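Local coordinates for protein VirX1 (Cyanophage Syn10, PDB 6QGM) that iodinates diverse substrates and is a viral, probably flavin-dependent, halogenase of the tryptophan halogenase family, at residues 65-70 against 163-168; 51-56 against 170-175; 73-78 against 524-529. All coordinates share one frame; numbering follows the deposited sequence.

Along the chain the segments come in the order 51-56, 65-70, 73-78, 163-168, 170-175 and 524-529. All three interactions lie on the same side of the chain's centre. Interaction 1 lies between the other two: its centre is about 8 Å from that of interaction 2 and about 7 Å from that of interaction 3. Interactions 2 and 3 do not touch, with centres about 15 Å apart. Strand 164-168 of interaction 1 pairs with strand 74-76 of interaction 3 in a three-stranded antiparallel sheet, and runs on into helix 169-181 of interaction 2. Together the contacts join helices 52-59, 64-67 and 169-181, this small sheet and the C-terminal helix 518-527 into one part of the halogenase fold.

Interaction 1: 65-70 against 163-168; sequences EDWMPA and TAYHID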
loop_
_atom_site.group_PDB
_atom_site.type_symbol
_atom_site.label_atom_id
_atom_site.label_comp_id
_atom_site.label_asym_id
_atom_site.label_seq_id
_atom_site.Cartn_x
_atom_site.Cartn_y
_atom_site.Cartn_z
ATOM N N GLU B 65 33.827 -23.857 -13.799
ATOM C CA GLU B 65 34.857 -24.814 -14.282
ATOM C C GLU B 65 34.957 -25.989 -13.309
ATOM O O GLU B 65 35.163 -27.114 -13.774
ATOM C CB GLU B 65 36.234 -24.144 -14.382
ATOM C CG GLU B 65 36.322 -22.964 -15.343
ATOM C CD GLU B 65 37.491 -21.998 -15.131
ATOM O OE1 GLU B 65 38.239 -22.110 -14.112
ATOM O OE2 GLU B 65 37.672 -21.129 -16.004
ATOM N N ASP B 66 34.828 -25.726 -12.007
ATOM C CA ASP B 66 35.174 -26.679 -10.919
ATOM C C ASP B 66 34.008 -27.618 -10.596
ATOM O O ASP B 66 34.241 -28.848 -10.531
ATOM C CB ASP B 66 35.593 -25.928 -9.655
ATOM C CG ASP B 66 36.855 -25.090 -9.826
ATOM O OD1 ASP B 66 37.586 -25.284 -10.810
ATOM O OD2 ASP B 66 37.097 -24.238 -8.967
ATOM N N TRP B 67 32.812 -27.069 -10.374
ATOM C CA TRP B 67 31.652 -27.812 -9.814
ATOM C C TRP B 67 30.773 -28.399 -10.930
ATOM O O TRP B 67 30.184 -29.467 -10.701
ATOM C CB TRP B 67 30.860 -26.936 -8.834
ATOM C CG TRP B 67 30.054 -25.838 -9.464
ATOM C CD1 TRP B 67 30.410 -24.527 -9.614
ATOM C CD2 TRP B 67 28.724 -25.953 -9.998
ATOM N NE1 TRP B 67 29.401 -23.829 -10.220
ATOM C CE2 TRP B 67 28.362 -24.681 -10.482
ATOM C CE3 TRP B 67 27.822 -27.011 -10.154
ATOM C CZ2 TRP B 67 27.116 -24.436 -11.059
ATOM C CZ3 TRP B 67 26.604 -26.772 -10.749
ATOM C CH2 TRP B 67 26.258 -25.505 -11.195
ATOM N N MET B 68 30.690 -27.765 -12.101
ATOM C CA MET B 68 29.722 -28.183 -13.153
ATOM C C MET B 68 30.018 -29.615 -13.601
ATOM O O MET B 68 29.126 -30.452 -13.621
ATOM C CB MET B 68 29.715 -27.222 -14.341
ATOM C CG MET B 68 29.026 -25.924 -14.032
ATOM S SD MET B 68 28.789 -24.777 -15.401
ATOM C CE MET B 68 27.605 -25.698 -16.386
ATOM N N PRO B 69 31.268 -29.979 -13.952
ATOM C CA PRO B 69 31.557 -31.337 -14.402
ATOM C C PRO B 69 31.320 -32.402 -13.329
ATOM O O PRO B 69 30.981 -33.498 -13.673
ATOM C CB PRO B 69 33.036 -31.289 -14.802
ATOM C CG PRO B 69 33.301 -29.818 -15.019
ATOM C CD PRO B 69 32.471 -29.133 -13.961
ATOM N N ALA B 70 31.474 -32.039 -12.057
ATOM C CA ALA B 70 31.322 -32.966 -10.910
ATOM C C ALA B 70 29.857 -33.395 -10.721
ATOM O O ALA B 70 29.629 -34.350 -9.976
ATOM C CB ALA B 70 31.874 -32.325 -9.671
ATOM N N THR B 163 22.872 -16.275 -16.747
ATOM C CA THR B 163 22.896 -17.723 -17.064
ATOM C C THR B 163 22.812 -18.492 -15.752
ATOM O O THR B 163 23.665 -18.253 -14.884
ATOM C CB THR B 163 24.127 -18.113 -17.884
ATOM O OG1 THR B 163 24.247 -17.241 -19.013
ATOM C CG2 THR B 163 24.032 -19.530 -18.387
ATOM N N ALA B 164 21.798 -19.350 -15.629
ATOM C CA ALA B 164 21.637 -20.339 -14.540
ATOM C C ALA B 164 22.038 -21.724 -15.071
ATOM O O ALA B 164 22.742 -21.779 -16.099
ATOM C CB ALA B 164 20.223 -20.310 -14.023
ATOM N N TYR B 165 21.616 -22.810 -14.403
ATOM C CA TYR B 165 22.231 -24.161 -14.540
ATOM C C TYR B 165 21.165 -25.254 -14.457
ATOM O O TYR B 165 20.170 -25.078 -13.744
ATOM C CB TYR B 165 23.281 -24.365 -13.446
ATOM C CG TYR B 165 24.278 -23.237 -13.319
ATOM C CD1 TYR B 165 24.019 -22.126 -12.533
ATOM C CD2 TYR B 165 25.483 -23.265 -13.992
ATOM C CE1 TYR B 165 24.923 -21.080 -12.410
ATOM C CE2 TYR B 165 26.397 -22.227 -13.891
ATOM C CZ TYR B 165 26.123 -21.137 -13.090
ATOM O OH TYR B 165 27.033 -20.130 -12.982
ATOM N N HIS B 166 21.355 -26.329 -15.219
ATOM C CA HIS B 166 20.752 -27.677 -15.009
ATOM C C HIS B 166 21.768 -28.517 -14.236
ATOM O O HIS B 166 22.923 -28.540 -14.660
ATOM C CB HIS B 166 20.392 -28.342 -16.347
ATOM C CG HIS B 166 19.490 -27.520 -17.206
ATOM N ND1 HIS B 166 19.895 -26.995 -18.414
ATOM C CD2 HIS B 166 18.208 -27.148 -17.053
ATOM C CE1 HIS B 166 18.895 -26.354 -18.973
ATOM N NE2 HIS B 166 17.838 -26.439 -18.156
ATOM N N ILE B 167 21.377 -29.135 -13.126
ATOM C CA ILE B 167 22.299 -29.900 -12.237
ATOM C C ILE B 167 21.651 -31.231 -11.861
ATOM O O ILE B 167 20.404 -31.310 -11.814
ATOM C CB ILE B 167 22.662 -29.064 -10.992
ATOM C CG1 ILE B 167 21.478 -28.917 -10.040
ATOM C CG2 ILE B 167 23.231 -27.698 -11.398
ATOM C CD1 ILE B 167 21.785 -28.132 -8.791
ATOM N N ASP B 168 22.479 -32.243 -11.614
ATOM C CA ASP B 168 22.117 -33.449 -10.830
ATOM C C ASP B 168 22.270 -33.040 -9.363
ATOM O O ASP B 168 23.421 -32.834 -8.929
ATOM C CB ASP B 168 23.000 -34.632 -11.236
ATOM C CG ASP B 168 22.867 -35.898 -10.402
ATOM O OD1 ASP B 168 22.556 -35.799 -9.199
ATOM O OD2 ASP B 168 23.103 -36.979 -10.949
#
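Trp67 and Tyr165 form a buried, T-shaped (edge-to-face) aromatic contact between helix 64-67 and strand 164-168. This strand is the middle one of a small three-stranded antiparallel sheet in the tryptophan halogenase fold. The benzo edge of the indole points at the phenol face. The two six-membered rings have centroids 5.0 Å apart and planes at 64°. Trp67 CZ2 comes closest and stands over the rim of the phenol rather than its middle, 3.6 Å from Tyr165 CD2. Trp67 CG sits between its own backbone N and carbonyl carbon (chi1 72°), and from there the indole reaches across to the strand. Ile167, two residues further along the same side of the strand, meets the indole at its edge, with CG2 3.6 Å from Trp67 CZ3.

The far end of Tyr165 is polar: its OH is hydrogen-bonded to Asp64 and to Asn54. Helix 52-59 also packs here, with Phe53 and Leu57 against Trp67. Met68, next in the chain, adds a Met-aromatic contact. Its chi1 of -74° and extended chi2 carry SD to the edge of the phenol, 3.8 Å from Tyr165 CE2. A bend at chi3 then turns Met68 CE towards Tyr165 CD2, 4.0 Å away.

Interaction 2: 51-56 against 170-175; sequences GHFNKF and ELFGQY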
loop_
_atom_site.group_PDB
_atom_site.type_symbol
_atom_site.label_atom_id
_atom_site.label_comp_id
_atom_site.label_asym_id
_atom_site.label_seq_id
_atom_site.Cartn_x
_atom_site.Cartn_y
_atom_site.Cartn_z
ATOM N N GLY B 51 18.221 -17.645 -11.518
ATOM C CA GLY B 51 19.274 -16.638 -11.286
ATOM C C GLY B 51 19.735 -16.628 -9.841
ATOM O O GLY B 51 20.950 -16.607 -9.626
ATOM N N HIS B 52 18.796 -16.675 -8.898
ATOM C CA HIS B 52 19.005 -16.687 -7.421
ATOM C C HIS B 52 20.201 -17.589 -7.063
ATOM O O HIS B 52 20.986 -17.230 -6.169
ATOM C CB HIS B 52 17.725 -17.194 -6.697
ATOM C CG HIS B 52 16.737 -16.172 -6.198
ATOM N ND1 HIS B 52 15.867 -15.476 -7.044
ATOM C CD2 HIS B 52 16.438 -15.772 -4.937
ATOM C CE1 HIS B 52 15.118 -14.658 -6.326
ATOM N NE2 HIS B 52 15.454 -14.817 -5.025
ATOM N N PHE B 53 20.312 -18.738 -7.739
ATOM C CA PHE B 53 21.346 -19.790 -7.520
ATOM C C PHE B 53 22.753 -19.218 -7.687
ATOM O O PHE B 53 23.678 -19.703 -7.005
ATOM C CB PHE B 53 21.127 -20.938 -8.499
ATOM C CG PHE B 53 21.895 -22.204 -8.204
ATOM C CD1 PHE B 53 21.679 -22.921 -7.041
ATOM C CD2 PHE B 53 22.808 -22.708 -9.112
ATOM C CE1 PHE B 53 22.364 -24.097 -6.788
ATOM C CE2 PHE B 53 23.505 -23.873 -8.852
ATOM C CZ PHE B 53 23.278 -24.571 -7.692
ATOM N N ASN B 54 22.913 -18.230 -8.578
ATOM C CA ASN B 54 24.218 -17.574 -8.848
ATOM C C ASN B 54 24.716 -16.906 -7.552
ATOM O O ASN B 54 25.940 -17.011 -7.269
ATOM C CB ASN B 54 24.144 -16.628 -10.048
ATOM C CG ASN B 54 23.997 -17.315 -11.382
ATOM O OD1 ASN B 54 24.971 -17.858 -11.910
ATOM N ND2 ASN B 54 22.800 -17.274 -11.948
ATOM N N LYS B 55 23.824 -16.273 -6.779
ATOM C CA LYS B 55 24.176 -15.615 -5.493
ATOM C C LYS B 55 24.755 -16.666 -4.535
ATOM O O LYS B 55 25.776 -16.371 -3.884
ATOM C CB LYS B 55 22.943 -14.978 -4.837
ATOM C CG LYS B 55 23.174 -14.165 -3.576
ATOM C CD LYS B 55 21.986 -14.196 -2.644
ATOM C CE LYS B 55 22.085 -13.087 -1.628
ATOM N NZ LYS B 55 20.749 -12.702 -1.118
ATOM N N PHE B 56 24.110 -17.834 -4.442
ATOM C CA PHE B 56 24.555 -18.964 -3.593
ATOM C C PHE B 56 25.964 -19.364 -4.039
ATOM O O PHE B 56 26.889 -19.408 -3.197
ATOM C CB PHE B 56 23.555 -20.127 -3.658
ATOM C CG PHE B 56 23.919 -21.303 -2.793
ATOM C CD1 PHE B 56 23.567 -21.327 -1.454
ATOM C CD2 PHE B 56 24.649 -22.370 -3.305
ATOM C CE1 PHE B 56 23.957 -22.381 -0.642
ATOM C CE2 PHE B 56 25.014 -23.436 -2.497
ATOM C CZ PHE B 56 24.668 -23.437 -1.166
ATOM N N GLU B 170 21.898 -34.458 -6.411
ATOM C CA GLU B 170 22.557 -35.375 -5.443
ATOM C C GLU B 170 24.072 -35.232 -5.601
ATOM O O GLU B 170 24.773 -35.106 -4.576
ATOM C CB GLU B 170 22.082 -36.819 -5.620
ATOM C CG GLU B 170 22.548 -37.744 -4.491
ATOM C CD GLU B 170 21.642 -38.922 -4.121
ATOM O OE1 GLU B 170 22.142 -40.095 -4.058
ATOM O OE2 GLU B 170 20.436 -38.676 -3.867
ATOM N N LEU B 171 24.558 -35.223 -6.844
ATOM C CA LEU B 171 26.003 -35.060 -7.153
ATOM C C LEU B 171 26.461 -33.659 -6.748
ATOM O O LEU B 171 27.610 -33.530 -6.295
ATOM C CB LEU B 171 26.252 -35.333 -8.640
ATOM C CG LEU B 171 26.055 -36.783 -9.088
ATOM C CD1 LEU B 171 26.630 -36.952 -10.475
ATOM C CD2 LEU B 171 26.686 -37.778 -8.115
ATOM N N PHE B 172 25.600 -32.654 -6.880
ATOM C CA PHE B 172 25.899 -31.269 -6.444
ATOM C C PHE B 172 26.154 -31.278 -4.937
ATOM O O PHE B 172 27.150 -30.649 -4.482
ATOM C CB PHE B 172 24.786 -30.286 -6.817
ATOM C CG PHE B 172 25.115 -28.869 -6.431
ATOM C CD1 PHE B 172 26.172 -28.199 -7.035
ATOM C CD2 PHE B 172 24.411 -28.217 -5.438
ATOM C CE1 PHE B 172 26.507 -26.905 -6.664
ATOM C CE2 PHE B 172 24.731 -26.909 -5.096
ATOM C CZ PHE B 172 25.769 -26.254 -5.710
ATOM N N GLY B 173 25.275 -31.954 -4.190
ATOM C CA GLY B 173 25.433 -32.151 -2.742
ATOM C C GLY B 173 26.744 -32.851 -2.430
ATOM O O GLY B 173 27.463 -32.386 -1.534
ATOM N N GLN B 174 27.039 -33.936 -3.142
ATOM C CA GLN B 174 28.276 -34.738 -2.971
ATOM C C GLN B 174 29.494 -33.839 -3.189
ATOM O O GLN B 174 30.499 -34.052 -2.502
ATOM C CB GLN B 174 28.273 -35.955 -3.905
ATOM C CG GLN B 174 27.298 -37.035 -3.469
ATOM C CD GLN B 174 27.561 -37.465 -2.047
ATOM O OE1 GLN B 174 26.892 -37.026 -1.116
ATOM N NE2 GLN B 174 28.565 -38.300 -1.859
ATOM N N TYR B 175 29.409 -32.862 -4.092
ATOM C CA TYR B 175 30.527 -31.933 -4.375
ATOM C C TYR B 175 30.732 -31.028 -3.156
ATOM O O TYR B 175 31.872 -30.974 -2.624
ATOM C CB TYR B 175 30.271 -31.147 -5.656
ATOM C CG TYR B 175 31.432 -30.284 -6.080
ATOM C CD1 TYR B 175 32.497 -30.800 -6.793
ATOM C CD2 TYR B 175 31.469 -28.938 -5.742
ATOM C CE1 TYR B 175 33.569 -30.006 -7.159
ATOM C CE2 TYR B 175 32.524 -28.126 -6.113
ATOM C CZ TYR B 175 33.571 -28.659 -6.831
ATOM O OH TYR B 175 34.608 -27.856 -7.203
#
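Phe53 and Phe172 reach towards each other from two helices that are otherwise well separated. Even their CA atoms, the nearest pair between 51-56 and 170-175, are 12.4 Å apart. The gap is bridged by side chains alone, with no hydrogen bond across it. Both phenylalanines hold CG trans to the backbone N (chi1 -167° for Phe53, -177° for Phe172), and the rings approach from opposite directions. Phe53 CZ lies over one face of the Phe172 ring, 3.6 Å from Phe172 CZ. Phe53 CE1 is 4.0 Å from Phe172 CE2. The rings meet obliquely, with planes at 54° and centroids 5.4 Å apart.

Phe56, one helical turn after Phe53, makes a looser contact. Its CE2 comes to the edge of the Phe172 ring, 4.3 Å from Phe172 CZ. Phe172 therefore has Phe53 over a face and Phe56 at its rim.

Within 51-56, Asn54 ND2 gives a hydrogen bond to Gly51 O at 3.0 Å. The bond is bent, and the oxygen is tilted from the Asn54 amide plane. ND2 also bonds Thr163 O. Asn54 N donates to Gly51 O as well, so that oxygen is gripped twice.

Other helices pack round the three rings. Trp67 of helix 64-67 meets Phe172 edge-to-face. Met18 of helix 14-26 packs on Phe56 and Phe172, while His363 of helix 360-373 lies against Phe53 and Phe56. The contact thus sits where helices 52-59 and 169-181 meet three others, beside the strand 164-168 that leads into 169-181.

Interaction 3: 73-78 against 524-529; sequences ATYKNS and DEIYGS
Tyr75 and Ile526 join strand 74-76 to a wider, pi-type turn at 524-527 in the C-terminal helix 518-527. The strand belongs to the small three-stranded antiparallel sheet of the tryptophan halogenase fold, and is an outermost one when counted within this chain. The helix packs beside it, although 445 residues lie between the two segments.

The tight part is buried and mostly apolar. Tyr75 and Ile526 come from opposite directions. Ile526 points towards the strand and approaches the outer end of the phenol obliquely. Its CG1 lies 3.9 Å from Tyr75 CE2. The phenol is also held from outside the pair, because Tyr75 OH is hydrogen-bonded to Asp64.

Tyr527 adds a polar contact. Its base does not face the strand. With CG trans to the carbonyl carbon (chi1 -77°), the ring extends from there and brings its hydroxyl against Ala73 O, just before the strand. Ala73 O lies at the ring edge and in the ring plane. The OH is placed to donate a hydrogen bond to this oxygen, but the modelled 2.5 Å between Tyr527 OH and Ala73 O is too short for its length to mean anything at this resolution. Trp287 stacks on the Tyr527 ring.

The contact is looser towards solvent. Tyr527 itself is partly exposed. Glu525 starts towards the strand, but its end turns away to a salt bridge with Arg148. After Tyr527 the chain leaves the helix at Gly528, whose phi is positive (83°). Gly528 and Ser529 are exposed and touch a crystal neighbour. Back on the buried side, Ile526 CD1 ends 3.5 Å from Tyr75 OH.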
loop_
_atom_site.group_PDB
_atom_site.type_symbol
_atom_site.label_atom_id
_atom_site.label_comp_id
_atom_site.label_asym_id
_atom_site.label_seq_id
_atom_site.Cartn_x
_atom_site.Cartn_y
_atom_site.Cartn_z
ATOM N N ALA B 73 26.453 -30.996 -14.894
ATOM C CA ALA B 73 25.709 -29.729 -15.012
ATOM C C ALA B 73 25.799 -29.257 -16.458
ATOM O O ALA B 73 26.802 -29.564 -17.129
ATOM C CB ALA B 73 26.247 -28.695 -14.056
ATOM N N THR B 74 24.755 -28.579 -16.924
ATOM C CA THR B 74 24.752 -27.798 -18.180
ATOM C C THR B 74 24.204 -26.413 -17.859
ATOM O O THR B 74 23.790 -26.206 -16.697
ATOM C CB THR B 74 23.991 -28.524 -19.297
ATOM O OG1 THR B 74 22.596 -28.493 -18.994
ATOM C CG2 THR B 74 24.464 -29.945 -19.492
ATOM N N TYR B 75 24.247 -25.510 -18.841
ATOM C CA TYR B 75 23.826 -24.090 -18.713
ATOM C C TYR B 75 22.356 -23.956 -19.103
ATOM O O TYR B 75 21.843 -24.780 -19.878
ATOM C CB TYR B 75 24.716 -23.172 -19.561
ATOM C CG TYR B 75 26.067 -22.878 -18.964
ATOM C CD1 TYR B 75 26.173 -22.148 -17.789
ATOM C CD2 TYR B 75 27.237 -23.296 -19.571
ATOM C CE1 TYR B 75 27.404 -21.841 -17.232
ATOM C CE2 TYR B 75 28.473 -22.992 -19.027
ATOM C CZ TYR B 75 28.556 -22.267 -17.854
ATOM O OH TYR B 75 29.755 -21.968 -17.292
ATOM N N LYS B 76 21.724 -22.915 -18.568
ATOM C CA LYS B 76 20.284 -22.610 -18.755
ATOM C C LYS B 76 20.090 -21.091 -18.895
ATOM O O LYS B 76 20.389 -20.361 -17.926
ATOM C CB LYS B 76 19.510 -23.149 -17.560
ATOM C CG LYS B 76 18.004 -22.981 -17.653
ATOM C CD LYS B 76 17.349 -22.972 -16.293
ATOM C CE LYS B 76 15.917 -22.517 -16.353
ATOM N NZ LYS B 76 15.377 -22.368 -14.988
ATOM N N ASN B 77 19.574 -20.651 -20.042
ATOM C CA ASN B 77 19.442 -19.215 -20.394
ATOM C C ASN B 77 17.967 -18.785 -20.378
ATOM O O ASN B 77 17.721 -17.565 -20.395
ATOM C CB ASN B 77 20.103 -18.944 -21.747
ATOM C CG ASN B 77 21.610 -19.006 -21.667
ATOM O OD1 ASN B 77 22.177 -20.088 -21.530
ATOM N ND2 ASN B 77 22.262 -17.852 -21.716
ATOM N N SER B 78 17.027 -19.726 -20.323
ATOM C CA SER B 78 15.579 -19.467 -20.470
ATOM C C SER B 78 14.762 -20.663 -19.969
ATOM O O SER B 78 15.277 -21.798 -20.000
ATOM C CB SER B 78 15.250 -19.155 -21.916
ATOM O OG SER B 78 13.888 -18.769 -22.051
ATOM N N ASP B 524 34.453 -26.979 -24.512
ATOM C CA ASP B 524 35.692 -26.175 -24.686
ATOM C C ASP B 524 35.980 -25.377 -23.412
ATOM O O ASP B 524 37.156 -25.339 -23.026
ATOM C CB ASP B 524 35.593 -25.300 -25.933
ATOM C CG ASP B 524 35.452 -26.111 -27.210
ATOM O OD1 ASP B 524 36.028 -27.220 -27.260
ATOM O OD2 ASP B 524 34.752 -25.638 -28.143
ATOM N N GLU B 525 34.958 -24.828 -22.744
ATOM C CA GLU B 525 35.132 -23.879 -21.605
ATOM C C GLU B 525 35.098 -24.594 -20.246
ATOM O O GLU B 525 35.773 -24.109 -19.330
ATOM C CB GLU B 525 34.039 -22.808 -21.610
ATOM C CG GLU B 525 33.853 -22.101 -22.927
ATOM C CD GLU B 525 35.049 -21.327 -23.442
ATOM O OE1 GLU B 525 35.634 -20.574 -22.667
ATOM O OE2 GLU B 525 35.402 -21.509 -24.623
ATOM N N ILE B 526 34.287 -25.645 -20.080
ATOM C CA ILE B 526 33.961 -26.207 -18.732
ATOM C C ILE B 526 34.511 -27.622 -18.601
ATOM O O ILE B 526 35.290 -27.849 -17.659
ATOM C CB ILE B 526 32.440 -26.170 -18.454
ATOM C CG1 ILE B 526 31.900 -24.748 -18.257
ATOM C CG2 ILE B 526 32.070 -27.090 -17.304
ATOM C CD1 ILE B 526 32.685 -23.842 -17.339
ATOM N N TYR B 527 34.105 -28.531 -19.493
ATOM C CA TYR B 527 34.415 -29.980 -19.405
ATOM C C TYR B 527 35.841 -30.209 -19.928
ATOM O O TYR B 527 36.658 -30.748 -19.155
ATOM C CB TYR B 527 33.292 -30.796 -20.075
ATOM C CG TYR B 527 32.043 -30.911 -19.231
ATOM C CD1 TYR B 527 31.872 -31.963 -18.346
ATOM C CD2 TYR B 527 31.023 -29.975 -19.320
ATOM C CE1 TYR B 527 30.741 -32.068 -17.555
ATOM C CE2 TYR B 527 29.883 -30.071 -18.540
ATOM C CZ TYR B 527 29.742 -31.120 -17.652
ATOM O OH TYR B 527 28.629 -31.220 -16.872
ATOM N N GLY B 528 36.168 -29.719 -21.129
ATOM C CA GLY B 528 37.451 -30.001 -21.801
ATOM C C GLY B 528 37.412 -31.333 -22.533
ATOM O O GLY B 528 38.494 -31.851 -22.834
ATOM N N SER B 529 36.208 -31.889 -22.749
ATOM C CA SER B 529 35.994 -33.307 -23.156
ATOM C C SER B 529 34.508 -33.631 -23.390
ATOM O O SER B 529 33.709 -32.681 -23.517
ATOM C CB SER B 529 36.565 -34.218 -22.087
ATOM O OG SER B 529 36.122 -35.554 -22.282
#